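Local coordinates for protein deoxyribose-phosphate aldolase (PDB 4EIV) that belongs to the deoxyribose-phosphate aldolase family and folds as a TIM barrel, eight parallel strands closed into a barrel with helices outside, at residues G133-K145 with R170-F182. Sequence-based numbering, arbitrary orientation. Where two conformers were deposited one is given.
Sequences GESRIRLLVSEVK and RAAVAALEGGADF
The guanidinium of R170 meets the carboxylate of E134 at its edge: R170 NH1 gives a hydrogen bond to E134 OE2 at 2.9 Å, within a salt bridge and on the syn side, with OE2 close to the guanidinium plane although the two flat groups are turned 43° apart. The R138 guanidinium is placed differently. One face of it rests over its own helix, near the backbone O of E134 and CA of S135, while E177 OE1 approaches obliquely, a long salt bridge of 3.8 Å to R138 NH2. These charged pairs line the outer side of two neighbouring helices of the TIM barrel, 130-148 and 165-178, whose local axes run roughly parallel (34°) and come within 7.7 Å.

The close approach goes with small residues on helix 165-178: A171, A174, A175 and G178. I137 packs with CD1 against A171; its CG2, placed trans to the backbone N by chi1, lies against A174 CB and the backbone N of A175. I137 also touches M126 of helix 124-128. Farther along, G178, with no side chain, lets the backbones meet, CA of R138 4.2 Å from CA of G178. G179 then takes positive phi in a Schellman motif that ends the helix, and V141 CG1 fits against this turn, 3.6 Å from G178 C. S142 turns its OG back to R138 O, a carbonyl that also accepts the S142 backbone N.

After the turn the chain runs into strand 182-184. There K145, bent at chi2 (52°), sends NZ to the syn lone pair of D181 OD2 at 2.8 Å; OD2 also accepts from L153 N, and a water joins NZ to D181 OD1.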
ATOM      1  N   GLY A 133     -11.485 -28.882 -21.154  1.00 27.85           N
ATOM      2  CA  GLY A 133     -10.367 -28.074 -20.666  1.00 26.26           C
ATOM      3  C   GLY A 133     -10.633 -27.527 -19.274  1.00 25.81           C
ATOM      4  O   GLY A 133      -9.730 -27.492 -18.431  1.00 24.67           O
ATOM      5  N   GLU A 134     -11.853 -27.059 -19.045  1.00 26.72           N
ATOM      6  CA  GLU A 134     -12.255 -26.584 -17.715  1.00 26.43           C
ATOM      7  C   GLU A 134     -12.186 -27.711 -16.686  1.00 26.62           C
ATOM      8  O   GLU A 134     -11.660 -27.527 -15.589  1.00 26.72           O
ATOM      9  CB  GLU A 134     -13.685 -26.046 -17.748  1.00 27.45           C
ATOM     10  CG  GLU A 134     -13.880 -24.719 -18.476  1.00 29.39           C
ATOM     11  CD  GLU A 134     -15.346 -24.415 -18.790  1.00 33.74           C
ATOM     12  OE1 GLU A 134     -16.157 -25.357 -19.007  1.00 38.76           O
ATOM     13  OE2 GLU A 134     -15.701 -23.231 -18.873  1.00 36.34           O
ATOM     14  N   SER A 135     -12.693 -28.879 -17.056  0.50 27.12           N
ATOM     15  CA  SER A 135     -12.689 -30.010 -16.144  0.50 27.50           C
ATOM     16  C   SER A 135     -11.249 -30.366 -15.746  0.50 27.05           C
ATOM     17  O   SER A 135     -10.944 -30.566 -14.569  0.50 27.58           O
ATOM     18  CB  SER A 135     -13.364 -31.210 -16.786  0.50 28.99           C
ATOM     19  OG  SER A 135     -13.419 -32.282 -15.868  0.50 31.55           O
ATOM     20  N   ARG A 136     -10.350 -30.400 -16.729  1.00 25.94           N
ATOM     21  CA  ARG A 136      -8.961 -30.743 -16.444  1.00 25.71           C
ATOM     22  C   ARG A 136      -8.347 -29.706 -15.501  1.00 25.00           C
ATOM     23  O   ARG A 136      -7.555 -30.064 -14.622  1.00 25.39           O
ATOM     24  CB  ARG A 136      -8.161 -30.885 -17.736  1.00 25.41           C
ATOM     25  CG  ARG A 136      -8.574 -32.124 -18.548  1.00 27.57           C
ATOM     26  CD  ARG A 136      -7.968 -32.096 -19.929  1.00 26.70           C
ATOM     27  NE  ARG A 136      -8.269 -33.329 -20.654  1.00 29.43           N
ATOM     28  CZ  ARG A 136      -7.505 -34.424 -20.674  1.00 30.02           C
ATOM     29  NH1 ARG A 136      -7.928 -35.487 -21.344  1.00 33.47           N
ATOM     30  NH2 ARG A 136      -6.329 -34.473 -20.064  1.00 29.75           N
ATOM     31  N   ILE A 137      -8.653 -28.419 -15.715  1.00 24.49           N
ATOM     32  CA  ILE A 137      -8.116 -27.386 -14.810  1.00 24.16           C
ATOM     33  C   ILE A 137      -8.594 -27.605 -13.380  1.00 25.00           C
ATOM     34  O   ILE A 137      -7.809 -27.548 -12.441  1.00 25.55           O
ATOM     35  CB  ILE A 137      -8.531 -25.957 -15.257  1.00 23.52           C
ATOM     36  CG1 ILE A 137      -7.849 -25.555 -16.560  1.00 23.70           C
ATOM     37  CG2 ILE A 137      -8.192 -24.913 -14.179  1.00 24.33           C
ATOM     38  CD1 ILE A 137      -8.421 -24.318 -17.257  1.00 24.95           C
ATOM     39  N   ARG A 138      -9.887 -27.812 -13.219  0.50 25.78           N
ATOM     40  CA  ARG A 138     -10.456 -27.956 -11.887  0.50 27.02           C
ATOM     41  C   ARG A 138      -9.865 -29.109 -11.096  0.50 27.36           C
ATOM     42  O   ARG A 138      -9.693 -28.998  -9.886  0.50 27.89           O
ATOM     43  CB  ARG A 138     -11.972 -28.100 -11.950  0.50 28.02           C
ATOM     44  CG  ARG A 138     -12.704 -26.846 -12.366  0.50 29.46           C
ATOM     45  CD  ARG A 138     -14.217 -26.977 -12.123  0.50 31.51           C
ATOM     46  NE  ARG A 138     -14.828 -28.049 -12.913  0.50 34.14           N
ATOM     47  CZ  ARG A 138     -15.360 -27.875 -14.121  0.50 35.32           C
ATOM     48  NH1 ARG A 138     -15.882 -28.902 -14.773  0.50 36.69           N
ATOM     49  NH2 ARG A 138     -15.365 -26.677 -14.685  0.50 36.05           N
ATOM     50  N   LEU A 139      -9.554 -30.209 -11.777  0.50 26.96           N
ATOM     51  CA  LEU A 139      -8.987 -31.383 -11.119  0.50 27.81           C
ATOM     52  C   LEU A 139      -7.488 -31.234 -10.878  0.50 27.38           C
ATOM     53  O   LEU A 139      -6.966 -31.709  -9.872  0.50 29.31           O
ATOM     54  CB  LEU A 139      -9.272 -32.639 -11.930  0.50 28.47           C
ATOM     55  CG  LEU A 139      -8.865 -33.923 -11.205  0.50 27.58           C
ATOM     56  CD1 LEU A 139      -9.595 -34.169  -9.867  0.50 28.73           C
ATOM     57  CD2 LEU A 139      -9.083 -35.115 -12.148  0.50 30.39           C
ATOM     58  N   LEU A 140      -6.779 -30.616 -11.817  1.00 26.27           N
ATOM     59  CA  LEU A 140      -5.354 -30.320 -11.594  1.00 25.38           C
ATOM     60  C   LEU A 140      -5.205 -29.411 -10.363  1.00 25.77           C
ATOM     61  O   LEU A 140      -4.465 -29.714  -9.421  1.00 26.68           O
ATOM     62  CB  LEU A 140      -4.766 -29.634 -12.838  1.00 24.90           C
ATOM     63  CG  LEU A 140      -3.332 -29.138 -12.694  1.00 24.90           C
ATOM     64  CD1 LEU A 140      -2.321 -30.260 -12.351  1.00 26.95           C
ATOM     65  CD2 LEU A 140      -2.934 -28.367 -13.954  1.00 25.51           C
ATOM     66  N   VAL A 141      -5.914 -28.294 -10.395  1.00 25.22           N
ATOM     67  CA  VAL A 141      -5.784 -27.274  -9.362  1.00 24.74           C
ATOM     68  C   VAL A 141      -6.231 -27.813  -8.003  1.00 26.04           C
ATOM     69  O   VAL A 141      -5.546 -27.605  -6.989  1.00 27.42           O
ATOM     70  CB  VAL A 141      -6.536 -25.983  -9.737  1.00 24.26           C
ATOM     71  CG1 VAL A 141      -6.477 -24.938  -8.601  1.00 25.82           C
ATOM     72  CG2 VAL A 141      -5.941 -25.350 -10.959  1.00 23.68           C
ATOM     73  N   SER A 142      -7.355 -28.511  -7.959  0.60 27.27           N
ATOM     74  CA  SER A 142      -7.830 -29.030  -6.670  0.60 27.69           C
ATOM     75  C   SER A 142      -6.906 -30.095  -6.056  0.60 29.22           C
ATOM     76  O   SER A 142      -6.756 -30.156  -4.832  0.60 30.56           O
ATOM     77  CB  SER A 142      -9.274 -29.548  -6.767  0.60 28.14           C
ATOM     78  OG  SER A 142      -9.405 -30.640  -7.659  0.60 26.81           O
ATOM     79  N   GLU A 143      -6.328 -30.950  -6.895  1.00 29.29           N
ATOM     80  CA  GLU A 143      -5.368 -31.942  -6.441  1.00 30.66           C
ATOM     81  C   GLU A 143      -4.075 -31.323  -5.941  1.00 29.78           C
ATOM     82  O   GLU A 143      -3.545 -31.729  -4.912  1.00 31.71           O
ATOM     83  CB  GLU A 143      -5.122 -32.979  -7.537  1.00 31.66           C
ATOM     84  CG  GLU A 143      -6.326 -33.913  -7.704  1.00 35.05           C
ATOM     85  CD  GLU A 143      -6.578 -34.753  -6.482  1.00 38.86           C
ATOM     86  OE1 GLU A 143      -7.742 -34.786  -6.011  1.00 44.49           O
ATOM     87  OE2 GLU A 143      -5.595 -35.336  -5.962  1.00 43.46           O
ATOM     88  N   VAL A 144      -3.572 -30.326  -6.667  1.00 28.16           N
ATOM     89  CA  VAL A 144      -2.360 -29.642  -6.228  1.00 28.79           C
ATOM     90  C   VAL A 144      -2.636 -28.865  -4.935  1.00 29.04           C
ATOM     91  O   VAL A 144      -1.799 -28.846  -4.010  1.00 29.53           O
ATOM     92  CB  VAL A 144      -1.785 -28.740  -7.354  1.00 27.64           C
ATOM     93  CG1 VAL A 144      -0.614 -27.875  -6.836  1.00 29.21           C
ATOM     94  CG2 VAL A 144      -1.317 -29.609  -8.522  1.00 29.55           C
ATOM     95  N   LYS A 145      -3.787 -28.205  -4.858  1.00 29.31           N
ATOM     96  CA  LYS A 145      -4.124 -27.449  -3.621  1.00 30.71           C
ATOM     97  C   LYS A 145      -4.140 -28.333  -2.379  1.00 32.43           C
ATOM     98  O   LYS A 145      -3.781 -27.876  -1.306  1.00 33.18           O
ATOM     99  CB  LYS A 145      -5.457 -26.700  -3.758  1.00 30.53           C
ATOM    100  CG  LYS A 145      -5.819 -25.753  -2.595  1.00 32.21           C
ATOM    101  CD  LYS A 145      -4.741 -24.731  -2.201  1.00 34.00           C
ATOM    102  CE  LYS A 145      -5.134 -23.906  -0.952  1.00 35.78           C
ATOM    103  NZ  LYS A 145      -4.057 -22.935  -0.479  1.00 35.96           N
ATOM    104  N   ARG A 170     -12.878 -18.359 -19.097  1.00 28.59           N
ATOM    105  CA  ARG A 170     -13.266 -19.682 -18.589  1.00 29.12           C
ATOM    106  C   ARG A 170     -12.135 -20.392 -17.848  1.00 27.34           C
ATOM    107  O   ARG A 170     -12.378 -21.091 -16.866  1.00 26.55           O
ATOM    108  CB  ARG A 170     -13.798 -20.557 -19.711  1.00 30.89           C
ATOM    109  CG  ARG A 170     -15.150 -20.081 -20.194  1.00 35.92           C
ATOM    110  CD  ARG A 170     -15.650 -20.900 -21.349  1.00 42.91           C
ATOM    111  NE  ARG A 170     -17.029 -20.546 -21.670  1.00 47.96           N
ATOM    112  CZ  ARG A 170     -18.112 -21.138 -21.164  1.00 50.98           C
ATOM    113  NH1 ARG A 170     -18.009 -22.154 -20.303  1.00 51.41           N
ATOM    114  NH2 ARG A 170     -19.314 -20.702 -21.522  1.00 53.13           N
ATOM    115  N   ALA A 171     -10.905 -20.227 -18.301  1.00 26.77           N
ATOM    116  CA  ALA A 171      -9.758 -20.825 -17.605  1.00 26.20           C
ATOM    117  C   ALA A 171      -9.630 -20.200 -16.205  1.00 25.12           C
ATOM    118  O   ALA A 171      -9.409 -20.905 -15.223  1.00 25.27           O
ATOM    119  CB  ALA A 171      -8.489 -20.608 -18.407  1.00 25.87           C
ATOM    120  N   ALA A 172      -9.804 -18.876 -16.122  1.00 25.10           N
ATOM    121  CA  ALA A 172      -9.761 -18.161 -14.849  1.00 24.97           C
ATOM    122  C   ALA A 172     -10.803 -18.705 -13.876  1.00 25.75           C
ATOM    123  O   ALA A 172     -10.490 -19.014 -12.728  1.00 25.83           O
ATOM    124  CB  ALA A 172      -9.953 -16.666 -15.079  1.00 25.53           C
ATOM    125  N   VAL A 173     -12.052 -18.826 -14.345  1.00 25.77           N
ATOM    126  CA  VAL A 173     -13.126 -19.316 -13.468  1.00 26.46           C
ATOM    127  C   VAL A 173     -12.857 -20.746 -13.036  1.00 26.48           C
ATOM    128  O   VAL A 173     -13.052 -21.080 -11.873  1.00 26.65           O
ATOM    129  CB  VAL A 173     -14.509 -19.165 -14.133  1.00 28.37           C
ATOM    130  CG1 VAL A 173     -15.598 -19.859 -13.314  1.00 29.92           C
ATOM    131  CG2 VAL A 173     -14.817 -17.675 -14.372  1.00 30.59           C
ATOM    132  N   ALA A 174     -12.423 -21.594 -13.956  1.00 26.09           N
ATOM    133  CA  ALA A 174     -12.127 -22.986 -13.597  1.00 25.70           C
ATOM    134  C   ALA A 174     -11.003 -23.070 -12.551  1.00 25.39           C
ATOM    135  O   ALA A 174     -11.063 -23.873 -11.643  1.00 25.46           O
ATOM    136  CB  ALA A 174     -11.774 -23.816 -14.841  1.00 27.11           C
ATOM    137  N   ALA A 175      -9.997 -22.224 -12.661  1.00 24.74           N
ATOM    138  CA  ALA A 175      -8.881 -22.200 -11.716  1.00 24.29           C
ATOM    139  C   ALA A 175      -9.370 -21.746 -10.343  1.00 25.29           C
ATOM    140  O   ALA A 175      -8.946 -22.292  -9.330  1.00 25.82           O
ATOM    141  CB  ALA A 175      -7.813 -21.267 -12.238  1.00 23.73           C
ATOM    142  N   LEU A 176     -10.256 -20.749 -10.317  1.00 24.94           N
ATOM    143  CA  LEU A 176     -10.855 -20.290  -9.070  1.00 25.57           C
ATOM    144  C   LEU A 176     -11.674 -21.408  -8.424  1.00 26.47           C
ATOM    145  O   LEU A 176     -11.561 -21.670  -7.219  1.00 27.66           O
ATOM    146  CB  LEU A 176     -11.727 -19.049  -9.281  1.00 25.80           C
ATOM    147  CG  LEU A 176     -10.940 -17.814  -9.719  1.00 26.30           C
ATOM    148  CD1 LEU A 176     -11.909 -16.729 -10.187  1.00 27.88           C
ATOM    149  CD2 LEU A 176     -10.008 -17.296  -8.593  1.00 28.86           C
ATOM    150  N   GLU A 177     -12.520 -22.075  -9.222  1.00 26.75           N
ATOM    151  CA  GLU A 177     -13.343 -23.173  -8.694  1.00 28.40           C
ATOM    152  C   GLU A 177     -12.473 -24.316  -8.188  1.00 28.25           C
ATOM    153  O   GLU A 177     -12.842 -25.004  -7.235  1.00 30.51           O
ATOM    154  CB  GLU A 177     -14.324 -23.667  -9.764  1.00 29.39           C
ATOM    155  CG  GLU A 177     -15.381 -22.632 -10.129  1.00 31.41           C
ATOM    156  CD  GLU A 177     -16.253 -22.993 -11.331  1.00 36.19           C
ATOM    157  OE1 GLU A 177     -15.882 -23.894 -12.120  1.00 39.72           O
ATOM    158  OE2 GLU A 177     -17.306 -22.335 -11.502  1.00 38.93           O
ATOM    159  N   GLY A 178     -11.324 -24.520  -8.819  1.00 28.45           N
ATOM    160  CA  GLY A 178     -10.401 -25.549  -8.396  1.00 29.00           C
ATOM    161  C   GLY A 178      -9.677 -25.250  -7.090  1.00 29.40           C
ATOM    162  O   GLY A 178      -9.081 -26.149  -6.505  1.00 30.88           O
ATOM    163  N   GLY A 179      -9.718 -23.999  -6.635  1.00 28.29           N
ATOM    164  CA  GLY A 179      -9.046 -23.603  -5.399  1.00 29.60           C
ATOM    165  C   GLY A 179      -7.836 -22.684  -5.523  1.00 27.93           C
ATOM    166  O   GLY A 179      -7.067 -22.553  -4.587  1.00 29.13           O
ATOM    167  N   ALA A 180      -7.623 -22.034  -6.664  1.00 26.33           N
ATOM    168  CA  ALA A 180      -6.510 -21.108  -6.794  1.00 25.84           C
ATOM    169  C   ALA A 180      -6.522 -20.035  -5.702  1.00 25.59           C
ATOM    170  O   ALA A 180      -7.571 -19.483  -5.383  1.00 27.64           O
ATOM    171  CB  ALA A 180      -6.581 -20.405  -8.151  1.00 24.88           C
ATOM    172  N   ASP A 181      -5.344 -19.743  -5.141  1.00 25.74           N
ATOM    173  CA  ASP A 181      -5.172 -18.583  -4.263  1.00 26.83           C
ATOM    174  C   ASP A 181      -4.800 -17.299  -5.009  1.00 26.38           C
ATOM    175  O   ASP A 181      -4.952 -16.211  -4.463  1.00 27.41           O
ATOM    176  CB  ASP A 181      -4.074 -18.862  -3.248  1.00 27.77           C
ATOM    177  CG  ASP A 181      -4.388 -20.050  -2.388  1.00 27.93           C
ATOM    178  OD1 ASP A 181      -5.432 -20.062  -1.656  1.00 33.08           O
ATOM    179  OD2 ASP A 181      -3.582 -21.010  -2.398  1.00 33.26           O
ATOM    180  N   PHE A 182      -4.235 -17.432  -6.209  1.00 25.36           N
ATOM    181  CA  PHE A 182      -3.816 -16.352  -7.092  1.00 24.62           C
ATOM    182  C   PHE A 182      -4.057 -16.807  -8.521  1.00 23.55           C
ATOM    183  O   PHE A 182      -3.851 -17.984  -8.848  1.00 23.69           O
ATOM    184  CB  PHE A 182      -2.299 -16.079  -6.989  1.00 25.14           C
ATOM    185  CG  PHE A 182      -1.895 -14.888  -6.132  1.00 24.54           C
ATOM    186  CD1 PHE A 182      -1.806 -14.994  -4.745  1.00 27.23           C
ATOM    187  CD2 PHE A 182      -1.506 -13.709  -6.740  1.00 24.58           C
ATOM    188  CE1 PHE A 182      -1.381 -13.895  -3.992  1.00 27.68           C
ATOM    189  CE2 PHE A 182      -1.114 -12.626  -6.008  1.00 26.45           C
ATOM    190  CZ  PHE A 182      -1.016 -12.717  -4.663  1.00 26.36           C
TER
HETATM  191  O   HOH W   1     -15.126 -21.844 -16.488  1.00 36.31           O
HETATM  192  O   HOH W   2      -5.776 -21.486   1.161  1.00116.67           O